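Local coordinates for Endonuclease/exonuclease/phosphatase (Beutenbergia cavernae DSM 12333, PDB 4RUW), which is of unknown function but belongs to the endonuclease/exonuclease/phosphatase family, joining a DNase I-like domain to an immunoglobulin-like one, at residues D212-L217 with N251-S256; V224-P229 with F299-F304; N237-D242 with P291-D296; E260-D265 with A337-A342. All coordinates share one frame; numbering follows the deposited sequence.

Contact 1: residues D212-L217 with N251-S256; sequences DQKEQL and NNLMQS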
loop_
_atom_site.group_PDB
_atom_site.type_symbol
_atom_site.label_atom_id
_atom_site.label_comp_id
_atom_site.label_asym_id
_atom_site.label_seq_id
_atom_site.Cartn_x
_atom_site.Cartn_y
_atom_site.Cartn_z
ATOM N N ASP A 212 -18.033 -2.127 2.506
ATOM C CA ASP A 212 -17.593 -2.143 1.117
ATOM C C ASP A 212 -16.069 -2.168 0.997
ATOM O O ASP A 212 -15.549 -2.903 0.161
ATOM C CB ASP A 212 -18.177 -0.973 0.323
ATOM C CG ASP A 212 -19.650 -1.158 0.014
ATOM O OD1 ASP A 212 -20.139 -2.312 0.082
ATOM O OD2 ASP A 212 -20.311 -0.154 -0.306
ATOM N N GLN A 213 -15.350 -1.382 1.809
ATOM C CA GLN A 213 -13.887 -1.449 1.803
ATOM C C GLN A 213 -13.420 -2.886 1.975
ATOM O O GLN A 213 -12.525 -3.349 1.263
ATOM C CB GLN A 213 -13.286 -0.614 2.930
ATOM C CG GLN A 213 -13.437 0.883 2.794
ATOM C CD GLN A 213 -12.712 1.602 3.909
ATOM O OE1 GLN A 213 -12.800 1.199 5.069
ATOM N NE2 GLN A 213 -11.975 2.658 3.567
ATOM N N LYS A 214 -14.029 -3.595 2.921
ATOM C CA LYS A 214 -13.652 -4.985 3.173
ATOM C C LYS A 214 -13.895 -5.877 1.963
ATOM O O LYS A 214 -13.042 -6.693 1.594
ATOM C CB LYS A 214 -14.410 -5.526 4.386
ATOM C CG LYS A 214 -13.911 -4.956 5.702
ATOM C CD LYS A 214 -14.917 -5.137 6.823
ATOM C CE LYS A 214 -15.241 -6.585 7.069
ATOM N NZ LYS A 214 -16.236 -6.731 8.176
ATOM N N GLU A 215 -15.057 -5.744 1.337
ATOM C CA GLU A 215 -15.342 -6.574 0.170
ATOM C C GLU A 215 -14.447 -6.228 -1.016
ATOM O O GLU A 215 -13.994 -7.115 -1.749
ATOM C CB GLU A 215 -16.810 -6.472 -0.218
ATOM C CG GLU A 215 -17.737 -7.039 0.852
ATOM C CD GLU A 215 -19.064 -7.483 0.296
ATOM O OE1 GLU A 215 -19.688 -6.702 -0.447
ATOM O OE2 GLU A 215 -19.475 -8.621 0.594
ATOM N N GLN A 216 -14.167 -4.943 -1.200
ATOM C CA GLN A 216 -13.257 -4.505 -2.249
ATOM C C GLN A 216 -11.870 -5.072 -2.011
ATOM O O GLN A 216 -11.232 -5.597 -2.926
ATOM C CB GLN A 216 -13.202 -2.977 -2.282
ATOM C CG GLN A 216 -14.518 -2.340 -2.660
ATOM C CD GLN A 216 -14.552 -0.838 -2.443
ATOM O OE1 GLN A 216 -13.628 -0.232 -1.885
ATOM N NE2 GLN A 216 -15.632 -0.221 -2.902
ATOM N N LEU A 217 -11.390 -4.952 -0.780
ATOM C CA LEU A 217 -10.057 -5.434 -0.464
ATOM C C LEU A 217 -9.917 -6.946 -0.667
ATOM O O LEU A 217 -8.878 -7.415 -1.129
ATOM C CB LEU A 217 -9.649 -5.022 0.946
ATOM C CG LEU A 217 -8.228 -5.404 1.368
ATOM C CD1 LEU A 217 -7.164 -4.740 0.490
ATOM C CD2 LEU A 217 -8.020 -5.062 2.821
ATOM N N ASN A 251 -9.963 -1.580 10.370
ATOM C CA ASN A 251 -8.628 -1.504 9.808
ATOM C C ASN A 251 -7.692 -2.606 10.274
ATOM O O ASN A 251 -6.951 -3.162 9.469
ATOM C CB ASN A 251 -8.031 -0.132 10.085
ATOM C CG ASN A 251 -8.812 0.974 9.415
ATOM O OD1 ASN A 251 -9.472 0.757 8.400
ATOM N ND2 ASN A 251 -8.730 2.174 9.973
ATOM N N ASN A 252 -7.694 -2.928 11.566
ATOM C CA ASN A 252 -6.833 -4.024 12.023
ATOM C C ASN A 252 -7.149 -5.323 11.287
ATOM O O ASN A 252 -6.246 -6.053 10.874
ATOM C CB ASN A 252 -6.933 -4.241 13.532
ATOM C CG ASN A 252 -6.152 -3.211 14.315
ATOM O OD1 ASN A 252 -6.596 -2.076 14.473
ATOM N ND2 ASN A 252 -4.969 -3.590 14.793
ATOM N N LEU A 253 -8.432 -5.609 11.113
ATOM C CA LEU A 253 -8.855 -6.793 10.390
ATOM C C LEU A 253 -8.326 -6.773 8.948
ATOM O O LEU A 253 -7.699 -7.726 8.486
ATOM C CB LEU A 253 -10.379 -6.890 10.412
ATOM C CG LEU A 253 -10.991 -8.084 9.685
ATOM C CD1 LEU A 253 -10.561 -9.401 10.322
ATOM C CD2 LEU A 253 -12.508 -7.954 9.662
HETATM N N MSE A 254 -8.544 -5.673 8.238
HETATM C CA MSE A 254 -8.097 -5.592 6.857
HETATM C C MSE A 254 -6.581 -5.722 6.738
HETATM O O MSE A 254 -6.078 -6.390 5.831
HETATM C CB MSE A 254 -8.607 -4.300 6.211
HETATM C CG MSE A 254 -10.086 -4.382 5.821
HETATM SE SE MSE A 254 -10.756 -2.872 4.788
HETATM C CE MSE A 254 -11.345 -1.740 6.269
ATOM N N GLN A 255 -5.845 -5.086 7.646
ATOM C CA GLN A 255 -4.391 -5.202 7.597
ATOM C C GLN A 255 -3.924 -6.636 7.857
ATOM O O GLN A 255 -2.935 -7.081 7.273
ATOM C CB GLN A 255 -3.726 -4.207 8.552
ATOM C CG GLN A 255 -4.015 -2.752 8.201
ATOM C CD GLN A 255 -3.162 -2.216 7.060
ATOM O OE1 GLN A 255 -2.111 -2.773 6.731
ATOM N NE2 GLN A 255 -3.597 -1.100 6.472
ATOM N N SER A 256 -4.634 -7.373 8.710
ATOM C CA SER A 256 -4.280 -8.766 8.943
ATOM C C SER A 256 -4.442 -9.580 7.658
ATOM O O SER A 256 -3.629 -10.449 7.379
ATOM C CB SER A 256 -5.085 -9.376 10.100
ATOM O OG SER A 256 -6.420 -9.709 9.742
HETATM O O HOH W 1 -11.513 2.048 7.367
#

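Contact 2: residues V224-P229 with F299-F304; sequences VDARVP and FATPAF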
loop_
_atom_site.group_PDB
_atom_site.type_symbol
_atom_site.label_atom_id
_atom_site.label_comp_id
_atom_site.label_asym_id
_atom_site.label_seq_id
_atom_site.Cartn_x
_atom_site.Cartn_y
_atom_site.Cartn_z
ATOM N N VAL A 224 -3.819 -10.768 -6.218
ATOM C CA VAL A 224 -2.372 -10.673 -6.042
ATOM C C VAL A 224 -1.766 -12.061 -5.888
ATOM O O VAL A 224 -2.226 -12.863 -5.079
ATOM C CB VAL A 224 -1.994 -9.847 -4.802
ATOM C CG1 VAL A 224 -0.488 -9.753 -4.688
ATOM C CG2 VAL A 224 -2.583 -8.471 -4.888
ATOM N N ASP A 225 -0.732 -12.336 -6.670
ATOM C CA ASP A 225 -0.008 -13.598 -6.581
ATOM C C ASP A 225 1.363 -13.348 -5.957
ATOM O O ASP A 225 2.273 -12.858 -6.624
ATOM C CB ASP A 225 0.138 -14.196 -7.980
ATOM C CG ASP A 225 0.882 -15.519 -7.988
ATOM O OD1 ASP A 225 1.191 -16.054 -6.903
ATOM O OD2 ASP A 225 1.144 -16.034 -9.099
ATOM N N ALA A 226 1.511 -13.686 -4.680
ATOM C CA ALA A 226 2.767 -13.425 -3.982
ATOM C C ALA A 226 3.936 -14.296 -4.447
ATOM O O ALA A 226 5.081 -14.044 -4.084
ATOM C CB ALA A 226 2.583 -13.520 -2.477
ATOM N N ARG A 227 3.648 -15.309 -5.260
ATOM C CA ARG A 227 4.694 -16.170 -5.799
ATOM C C ARG A 227 5.543 -15.478 -6.862
ATOM O O ARG A 227 6.641 -15.938 -7.164
ATOM C CB ARG A 227 4.092 -17.447 -6.383
ATOM C CG ARG A 227 3.341 -18.297 -5.379
ATOM C CD ARG A 227 2.581 -19.423 -6.072
ATOM N NE ARG A 227 1.593 -18.898 -7.012
ATOM C CZ ARG A 227 0.827 -19.650 -7.794
ATOM N NH1 ARG A 227 0.929 -20.973 -7.757
ATOM N NH2 ARG A 227 -0.041 -19.079 -8.617
ATOM N N VAL A 228 5.038 -14.389 -7.436
ATOM C CA VAL A 228 5.790 -13.658 -8.454
ATOM C C VAL A 228 6.000 -12.231 -7.976
ATOM O O VAL A 228 5.193 -11.722 -7.206
ATOM C CB VAL A 228 5.079 -13.670 -9.837
ATOM C CG1 VAL A 228 4.822 -15.105 -10.291
ATOM C CG2 VAL A 228 3.783 -12.853 -9.811
ATOM N N PRO A 229 7.091 -11.582 -8.414
ATOM C CA PRO A 229 7.330 -10.204 -7.963
ATOM C C PRO A 229 6.158 -9.287 -8.318
ATOM O O PRO A 229 5.834 -9.134 -9.499
ATOM C CB PRO A 229 8.594 -9.807 -8.727
ATOM C CG PRO A 229 9.314 -11.119 -8.920
ATOM C CD PRO A 229 8.218 -12.106 -9.206
ATOM N N PHE A 299 2.568 -1.843 -1.180
ATOM C CA PHE A 299 2.799 -3.178 -0.640
ATOM C C PHE A 299 3.610 -3.985 -1.642
ATOM O O PHE A 299 3.426 -3.835 -2.854
ATOM C CB PHE A 299 1.468 -3.890 -0.370
ATOM C CG PHE A 299 0.761 -3.408 0.867
ATOM C CD1 PHE A 299 1.058 -3.969 2.105
ATOM C CD2 PHE A 299 -0.200 -2.408 0.804
ATOM C CE1 PHE A 299 0.425 -3.544 3.257
ATOM C CE2 PHE A 299 -0.839 -1.975 1.965
ATOM C CZ PHE A 299 -0.516 -2.540 3.187
ATOM N N ALA A 300 4.504 -4.835 -1.145
ATOM C CA ALA A 300 5.354 -5.639 -2.026
ATOM C C ALA A 300 5.331 -7.103 -1.595
ATOM O O ALA A 300 5.159 -7.408 -0.414
ATOM C CB ALA A 300 6.784 -5.109 -2.049
ATOM N N THR A 301 5.516 -7.997 -2.560
ATOM C CA THR A 301 5.584 -9.423 -2.294
ATOM C C THR A 301 6.955 -9.816 -1.729
ATOM O O THR A 301 7.882 -8.997 -1.728
ATOM C CB THR A 301 5.270 -10.207 -3.579
ATOM O OG1 THR A 301 6.227 -9.867 -4.583
ATOM C CG2 THR A 301 3.852 -9.886 -4.072
ATOM N N PRO A 302 7.089 -11.056 -1.219
ATOM C CA PRO A 302 8.289 -11.376 -0.429
ATOM C C PRO A 302 9.619 -11.295 -1.178
ATOM O O PRO A 302 10.646 -11.133 -0.520
ATOM C CB PRO A 302 8.016 -12.809 0.053
ATOM C CG PRO A 302 6.521 -12.851 0.159
ATOM C CD PRO A 302 6.048 -12.089 -1.043
ATOM N N ALA A 303 9.621 -11.412 -2.503
ATOM C CA ALA A 303 10.879 -11.340 -3.249
ATOM C C ALA A 303 11.562 -9.975 -3.126
ATOM O O ALA A 303 12.764 -9.863 -3.362
ATOM C CB ALA A 303 10.669 -11.693 -4.715
ATOM N N PHE A 304 10.797 -8.942 -2.786
ATOM C CA PHE A 304 11.355 -7.605 -2.649
ATOM C C PHE A 304 11.920 -7.339 -1.262
ATOM O O PHE A 304 11.343 -7.733 -0.251
ATOM C CB PHE A 304 10.294 -6.546 -2.945
ATOM C CG PHE A 304 10.000 -6.367 -4.395
ATOM C CD1 PHE A 304 10.878 -5.668 -5.211
ATOM C CD2 PHE A 304 8.838 -6.875 -4.943
ATOM C CE1 PHE A 304 10.614 -5.488 -6.545
ATOM C CE2 PHE A 304 8.562 -6.693 -6.284
ATOM C CZ PHE A 304 9.451 -5.995 -7.082
HETATM O O HOH W 2 7.411 -12.398 -4.508
#

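Contact 3: residues N237-D242 with P291-D296; sequences NIWTTD and PDRRID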
loop_
_atom_site.group_PDB
_atom_site.type_symbol
_atom_site.label_atom_id
_atom_site.label_comp_id
_atom_site.label_asym_id
_atom_site.label_seq_id
_atom_site.Cartn_x
_atom_site.Cartn_y
_atom_site.Cartn_z
ATOM N N ASN A 237 -7.417 4.164 1.523
ATOM C CA ASN A 237 -8.409 4.859 2.346
ATOM C C ASN A 237 -8.631 4.220 3.715
ATOM O O ASN A 237 -9.688 4.397 4.328
ATOM C CB ASN A 237 -9.743 5.002 1.599
ATOM C CG ASN A 237 -9.914 6.363 0.967
ATOM O OD1 ASN A 237 -9.573 7.384 1.567
ATOM N ND2 ASN A 237 -10.458 6.391 -0.247
ATOM N N ILE A 238 -7.635 3.473 4.184
ATOM C CA ILE A 238 -7.677 2.880 5.512
ATOM C C ILE A 238 -6.396 3.217 6.248
ATOM O O ILE A 238 -5.325 3.252 5.642
ATOM C CB ILE A 238 -7.873 1.332 5.457
ATOM C CG1 ILE A 238 -6.720 0.640 4.715
ATOM C CG2 ILE A 238 -9.218 0.997 4.842
ATOM C CD1 ILE A 238 -6.799 -0.886 4.764
ATOM N N TRP A 239 -6.509 3.482 7.545
ATOM C CA TRP A 239 -5.338 3.489 8.407
ATOM C C TRP A 239 -4.885 2.046 8.620
ATOM O O TRP A 239 -5.577 1.101 8.233
ATOM C CB TRP A 239 -5.669 4.041 9.779
ATOM C CG TRP A 239 -6.158 5.447 9.878
ATOM C CD1 TRP A 239 -6.454 6.325 8.868
ATOM C CD2 TRP A 239 -6.388 6.141 11.102
ATOM N NE1 TRP A 239 -6.866 7.533 9.410
ATOM C CE2 TRP A 239 -6.831 7.437 10.779
ATOM C CE3 TRP A 239 -6.268 5.779 12.450
ATOM C CZ2 TRP A 239 -7.157 8.377 11.755
ATOM C CZ3 TRP A 239 -6.587 6.702 13.414
ATOM C CH2 TRP A 239 -7.031 7.989 13.066
ATOM N N THR A 240 -3.749 1.863 9.281
ATOM C CA THR A 240 -3.333 0.517 9.646
ATOM C C THR A 240 -4.056 -0.009 10.885
ATOM O O THR A 240 -4.100 -1.226 11.096
ATOM C CB THR A 240 -1.820 0.409 9.873
ATOM O OG1 THR A 240 -1.439 1.333 10.892
ATOM C CG2 THR A 240 -1.057 0.709 8.593
ATOM N N THR A 241 -4.624 0.888 11.692
ATOM C CA THR A 241 -5.310 0.486 12.916
ATOM C C THR A 241 -6.692 1.131 12.980
ATOM O O THR A 241 -6.947 2.156 12.336
ATOM C CB THR A 241 -4.528 0.875 14.187
ATOM O OG1 THR A 241 -4.272 2.287 14.188
ATOM C CG2 THR A 241 -3.226 0.099 14.288
ATOM N N ASP A 242 -7.581 0.534 13.763
ATOM C CA ASP A 242 -8.950 1.017 13.869
ATOM C C ASP A 242 -8.987 2.491 14.265
ATOM O O ASP A 242 -8.285 2.919 15.184
ATOM C CB ASP A 242 -9.715 0.209 14.914
ATOM C CG ASP A 242 -9.904 -1.248 14.523
ATOM O OD1 ASP A 242 -9.726 -1.610 13.335
ATOM O OD2 ASP A 242 -10.255 -2.043 15.421
ATOM N N PRO A 291 -0.677 12.039 12.588
ATOM C CA PRO A 291 0.349 11.046 12.231
ATOM C C PRO A 291 -0.232 9.695 11.828
ATOM O O PRO A 291 0.498 8.864 11.274
ATOM C CB PRO A 291 1.177 10.913 13.514
ATOM C CG PRO A 291 0.971 12.219 14.225
ATOM C CD PRO A 291 -0.465 12.561 13.951
ATOM N N ASP A 292 -1.521 9.481 12.086
ATOM C CA ASP A 292 -2.176 8.228 11.731
ATOM C C ASP A 292 -2.739 8.234 10.309
ATOM O O ASP A 292 -3.091 7.177 9.780
ATOM C CB ASP A 292 -3.306 7.922 12.714
ATOM C CG ASP A 292 -2.834 7.923 14.145
ATOM O OD1 ASP A 292 -1.845 7.218 14.442
ATOM O OD2 ASP A 292 -3.428 8.652 14.969
ATOM N N ARG A 293 -2.824 9.415 9.696
ATOM C CA ARG A 293 -3.485 9.577 8.398
ATOM C C ARG A 293 -2.587 9.228 7.216
ATOM O O ARG A 293 -2.392 10.018 6.284
ATOM C CB ARG A 293 -4.109 10.968 8.278
ATOM C CG ARG A 293 -5.323 11.120 9.179
ATOM C CD ARG A 293 -6.013 12.449 8.996
ATOM N NE ARG A 293 -7.303 12.437 9.672
ATOM C CZ ARG A 293 -8.073 13.502 9.837
ATOM N NH1 ARG A 293 -7.671 14.683 9.379
ATOM N NH2 ARG A 293 -9.236 13.384 10.466
ATOM N N ARG A 294 -2.035 8.020 7.283
ATOM C CA ARG A 294 -1.269 7.418 6.203
ATOM C C ARG A 294 -2.205 6.414 5.552
ATOM O O ARG A 294 -2.512 5.373 6.145
ATOM C CB ARG A 294 -0.023 6.727 6.762
ATOM C CG ARG A 294 0.880 6.117 5.699
ATOM C CD ARG A 294 2.169 5.595 6.295
ATOM N NE ARG A 294 1.962 4.406 7.121
ATOM C CZ ARG A 294 2.125 3.156 6.687
ATOM N NH1 ARG A 294 2.489 2.919 5.428
ATOM N NH2 ARG A 294 1.931 2.134 7.515
ATOM N N ILE A 295 -2.684 6.744 4.353
ATOM C CA ILE A 295 -3.731 5.953 3.707
ATOM C C ILE A 295 -3.381 5.592 2.267
ATOM O O ILE A 295 -4.172 4.919 1.591
ATOM C CB ILE A 295 -5.116 6.663 3.773
ATOM C CG1 ILE A 295 -5.073 8.019 3.062
ATOM C CG2 ILE A 295 -5.597 6.808 5.221
ATOM C CD1 ILE A 295 -6.440 8.669 2.927
ATOM N N ASP A 296 -2.216 6.038 1.805
ATOM C CA ASP A 296 -1.680 5.685 0.493
ATOM C C ASP A 296 -0.501 4.760 0.759
ATOM O O ASP A 296 0.352 5.083 1.579
ATOM C CB ASP A 296 -1.185 6.931 -0.227
ATOM C CG ASP A 296 -2.301 7.916 -0.558
ATOM O OD1 ASP A 296 -2.662 8.758 0.297
ATOM O OD2 ASP A 296 -2.800 7.880 -1.704
HETATM O O HOH W 3 -8.864 9.862 9.046
HETATM O O HOH W 4 -2.320 4.570 8.852
HETATM O O HOH W 5 1.125 2.005 10.665
#

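Contact 4: residues E260-D265 with A337-A342; sequences EDHLAD and ARTVLA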
loop_
_atom_site.group_PDB
_atom_site.type_symbol
_atom_site.label_atom_id
_atom_site.label_comp_id
_atom_site.label_asym_id
_atom_site.label_seq_id
_atom_site.Cartn_x
_atom_site.Cartn_y
_atom_site.Cartn_z
ATOM N N GLU A 260 -1.529 -11.689 5.842
ATOM C CA GLU A 260 -1.733 -13.127 5.603
ATOM C C GLU A 260 -1.426 -13.500 4.173
ATOM O O GLU A 260 -1.024 -14.624 3.882
ATOM C CB GLU A 260 -3.196 -13.533 5.843
ATOM C CG GLU A 260 -3.730 -13.460 7.254
ATOM C CD GLU A 260 -5.210 -13.823 7.310
ATOM O OE1 GLU A 260 -5.846 -13.942 6.245
ATOM O OE2 GLU A 260 -5.739 -14.016 8.422
ATOM N N ASP A 261 -1.612 -12.493 3.258
ATOM C CA ASP A 261 -1.380 -12.731 1.841
ATOM C C ASP A 261 0.048 -12.444 1.386
ATOM O O ASP A 261 0.317 -12.340 0.184
ATOM C CB ASP A 261 -2.391 -11.961 1.008
ATOM C CG ASP A 261 -3.681 -12.729 0.835
ATOM O OD1 ASP A 261 -3.829 -13.797 1.470
ATOM O OD2 ASP A 261 -4.545 -12.273 0.063
ATOM N N HIS A 262 0.952 -12.325 2.357
ATOM C CA HIS A 262 2.394 -12.237 2.115
ATOM C C HIS A 262 2.807 -10.892 1.554
ATOM O O HIS A 262 3.839 -10.789 0.904
ATOM C CB HIS A 262 2.900 -13.352 1.189
ATOM C CG HIS A 262 2.360 -14.701 1.529
ATOM N ND1 HIS A 262 2.764 -15.402 2.648
ATOM C CD2 HIS A 262 1.437 -15.475 0.917
ATOM C CE1 HIS A 262 2.122 -16.552 2.698
ATOM N NE2 HIS A 262 1.307 -16.625 1.659
ATOM N N LEU A 263 2.012 -9.862 1.809
ATOM C CA LEU A 263 2.360 -8.525 1.351
ATOM C C LEU A 263 2.938 -7.719 2.501
ATOM O O LEU A 263 2.405 -7.755 3.603
ATOM C CB LEU A 263 1.127 -7.821 0.775
ATOM C CG LEU A 263 0.650 -8.371 -0.568
ATOM C CD1 LEU A 263 -0.716 -7.849 -0.934
ATOM C CD2 LEU A 263 1.650 -7.971 -1.651
ATOM N N ALA A 264 4.016 -6.987 2.231
ATOM C CA ALA A 264 4.671 -6.149 3.231
ATOM C C ALA A 264 4.373 -4.687 2.931
ATOM O O ALA A 264 4.468 -4.252 1.780
ATOM C CB ALA A 264 6.171 -6.390 3.216
ATOM N N ASP A 265 4.010 -3.941 3.972
ATOM C CA ASP A 265 3.785 -2.509 3.895
ATOM C C ASP A 265 5.168 -1.876 3.818
ATOM O O ASP A 265 5.885 -1.811 4.820
ATOM C CB ASP A 265 3.037 -2.097 5.166
ATOM C CG ASP A 265 2.743 -0.605 5.256
ATOM O OD1 ASP A 265 3.345 0.221 4.527
ATOM O OD2 ASP A 265 1.903 -0.263 6.116
ATOM N N ALA A 337 7.796 -18.405 2.424
ATOM C CA ALA A 337 7.246 -17.156 2.924
ATOM C C ALA A 337 6.048 -17.498 3.788
ATOM O O ALA A 337 5.100 -18.133 3.315
ATOM C CB ALA A 337 6.839 -16.239 1.770
ATOM N N ARG A 338 6.091 -17.104 5.057
ATOM C CA ARG A 338 5.011 -17.422 5.976
ATOM C C ARG A 338 4.695 -16.246 6.884
ATOM O O ARG A 338 5.593 -15.549 7.366
ATOM C CB ARG A 338 5.355 -18.655 6.818
ATOM C CG ARG A 338 4.217 -19.099 7.739
ATOM C CD ARG A 338 4.416 -20.519 8.240
ATOM N NE ARG A 338 4.385 -21.477 7.141
ATOM C CZ ARG A 338 3.288 -22.097 6.720
ATOM N NH1 ARG A 338 3.355 -22.945 5.709
ATOM N NH2 ARG A 338 2.123 -21.867 7.311
ATOM N N THR A 339 3.407 -16.032 7.112
ATOM C CA THR A 339 2.920 -15.048 8.064
ATOM C C THR A 339 2.245 -15.758 9.221
ATOM O O THR A 339 1.446 -16.674 9.018
ATOM C CB THR A 339 1.886 -14.131 7.412
ATOM O OG1 THR A 339 2.511 -13.415 6.347
ATOM C CG2 THR A 339 1.314 -13.138 8.421
ATOM N N VAL A 340 2.591 -15.355 10.437
ATOM C CA VAL A 340 1.850 -15.786 11.611
ATOM C C VAL A 340 1.315 -14.526 12.289
ATOM O O VAL A 340 2.079 -13.629 12.647
ATOM C CB VAL A 340 2.717 -16.621 12.579
ATOM C CG1 VAL A 340 1.886 -17.066 13.769
ATOM C CG2 VAL A 340 3.304 -17.830 11.851
ATOM N N LEU A 341 -0.004 -14.434 12.408
ATOM C CA LEU A 341 -0.634 -13.278 13.032
ATOM C C LEU A 341 -0.472 -13.341 14.541
ATOM O O LEU A 341 -0.335 -14.426 15.110
ATOM C CB LEU A 341 -2.115 -13.211 12.671
ATOM C CG LEU A 341 -2.440 -13.083 11.183
ATOM C CD1 LEU A 341 -3.939 -13.114 10.984
ATOM C CD2 LEU A 341 -1.857 -11.797 10.625
ATOM N N ALA A 342 -0.499 -12.173 15.174
ATOM C CA ALA A 342 -0.307 -12.067 16.614
ATOM C C ALA A 342 -1.573 -11.605 17.318
ATOM O O ALA A 342 -2.365 -10.841 16.758
ATOM C CB ALA A 342 0.836 -11.104 16.916
HETATM O O HOH W 6 4.387 -14.073 4.390
#

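Contact 1: residues D212-L217 with N251-S256
Met254, a selenomethionine, packs against Lys214 and Leu217 between two helices running side by side. It reaches across from helix 251-260 and lies over the segment 212-217, whose short axis is 10.8 Å from that of 251-256 and parallel to it within 1°. Its CB is met by Leu217 CD2 at 3.5 Å, the closest apolar pair. One atom further out, CG has Leu217 CD2 on one flank and Lys214 CG on another, 3.9 Å away. SE then settles against the helix backbone, 3.8 Å from Lys214 N. A bend at the last torsion (chi3 -90°) turns CE toward Gln213, whose OE1 lies 3.5 Å from it. Lys214 crosses Met254 at about a right angle with its CG and then bends at chi3, which brings CE to Leu253 CD2 at 4.0 Å, while NZ is held by Glu211 and Gln250. Beyond the methyl, a water donates to both Gln213 OE1 and Asn251 OD1, bridging the two segments, which have no direct hydrogen bond between them; Gln213 NE2 is bound to Ser202 O and Asn237 O. Such side-by-side packing of parallel helices on one sheet is characteristic of the layered alpha/beta architecture of DNase I-like domains.

Contact 2: residues V224-P229 with F299-F304
Thr301 packs against the turn 225-228, and its short side chain divides the work among three atoms. CB sits 3.9 Å from Ala226 O and equally far from Val228 O. From there the methyl CG2, anti to the carbonyl carbon, packs against Ala226 CA at 3.7 Å, with Val224 CG1 more distant. The hydroxyl takes the other branch (chi1 60°) and comes to lie 3.6 Å from Pro229 CA, where it is bonded to Ser230 N. A water 2.8 Å from Thr301 OG1 donates to Ala226 O and accepts from Ala303 N, so one molecule ties both loops together. Around this polar centre the contact is apolar: Ala226 CB meets Pro302 CD at 4.0 Å, and Pro229 CB lies the same distance from Phe304 CE2. On the far side of the first loop, Asp225 OD1 accepts from Arg227 N, an Asx turn, and from Arg227 NE on the opposite face of its carboxylate plane, a nearly straight bond (171°) within a salt bridge. A type I beta turn from Asp225 to Val228 thus faces a second, from Thr301 to Phe304, at one end of the neighbouring strands 230-233 and 296-300 of a DNase I-like sheet.

Contact 3: residues N237-D242 with P291-D296
The indole of Trp239 lies with one face over Asp292, and this forms the tight part of the contact. Asp292 CB stands 3.6 Å from the centroid of the six-membered ring, only 11° off its normal, a CH-pi contact over the face. The backbone carbonyl of the same residue occupies the neighbouring part of the indole, its O 3.5 Å from Trp239 CG. The carboxylate is turned 34° from the ring plane and is held by a salt bridge from its OD1 to Arg401. Ile295 closes the edge of the indole, with CG2 3.8 Å from Trp239 CD1 and near the ring plane. Its other branch, CG1 (chi1 61°), carries CD1 away in another direction, to 3.6 Å from Asn237 OD1. At this end the backbones also meet, though Asn237 N to Ile295 O is a weak bond of 3.3 Å.

Elsewhere water does much of the joining. Beside the indole, Trp239 NE1 and Arg293 NE both give weak bonds to one water. A second, more firmly held, accepts from Thr240 N and donates to Asp292 O and Arg294 O, thereby satisfying three backbone groups. A third lies 2.7 Å from Thr240 OG1 and accepts from Arg294 NH2, in the guanidinium plane; the same NH2 forms a salt bridge with Asp265.

Both segments are largely loop and lead to structured elements: 237-242 follows strand 230-233 and touches helix 251-260 through Ile238 and Trp239, while 291-296 runs into strand 296-300, with the Arg294 side chain against helix 266-270.

Contact 4: residues E260-D265 with A337-A342
Glu260, at the end of a helix of the DNase I-like domain, and His262 just after it meet Thr339 and Leu341 on a strand of the immunoglobulin-like domain, so this contact is part of the interface between the two folds. Strand 334-342 is the outermost of its four-stranded antiparallel sheet, and Ala337, Thr339 and Leu341 all direct their CB atoms at the neighbouring domain.

The van der Waals contacts lie toward the Leu341 end. Glu260, extended beyond CG (chi2 177°), crosses the leucine at about a right angle: its aliphatic CG is 3.8 Å from Leu341 CD1, and OE2 comes to 3.3 Å from the same methyl. Thr339 adds its methyl, CG2, which is anti to its own backbone N and lies 4.1 Å from Glu260 N, at the last turn of the helix.

Polar contacts gather at the other end, and no direct hydrogen bond joins the two segments. The Thr339 hydroxyl bonds instead to Ala259 O, one residue before the first segment, and so links the domains just beside it. His262 takes part through its ring. Glu260 O sits 3.7 Å above one face, over the centre, so the carbonyl oxygen of the last helical residue lies over the imidazole. CE1 approaches Ala337 O obliquely, at 3.4 Å. Ala226 and Pro302 also touch this histidine.

Water completes the polar group: a single molecule in the plane of the imidazole lies 2.7 Å from His262 ND1 and donates to Thr339 OG1 at 2.8 Å.

Overall arrangement
Burial and chemistry change together across the four contacts. Contacts 1 and 3 are buried: the first is mainly apolar packing between helices, the second combines a CH-pi contact on an indole face with bridging waters, and Asn251 and Asn252 bond the helix of contact 1 to the loop of contact 3. Contact 2 is partly buried and joins turns, while contact 4 lies at the surface and is the one that unites two domains. Contacts 2 and 4 reach adjoining strands of one sheet, where Ala264 N bonds Ala300 O. Helix 251-260 serves contacts 1 and 4, and the Arg294-Asp265 salt bridge connects contact 3 with contact 4. Each contact includes at least one bridging water.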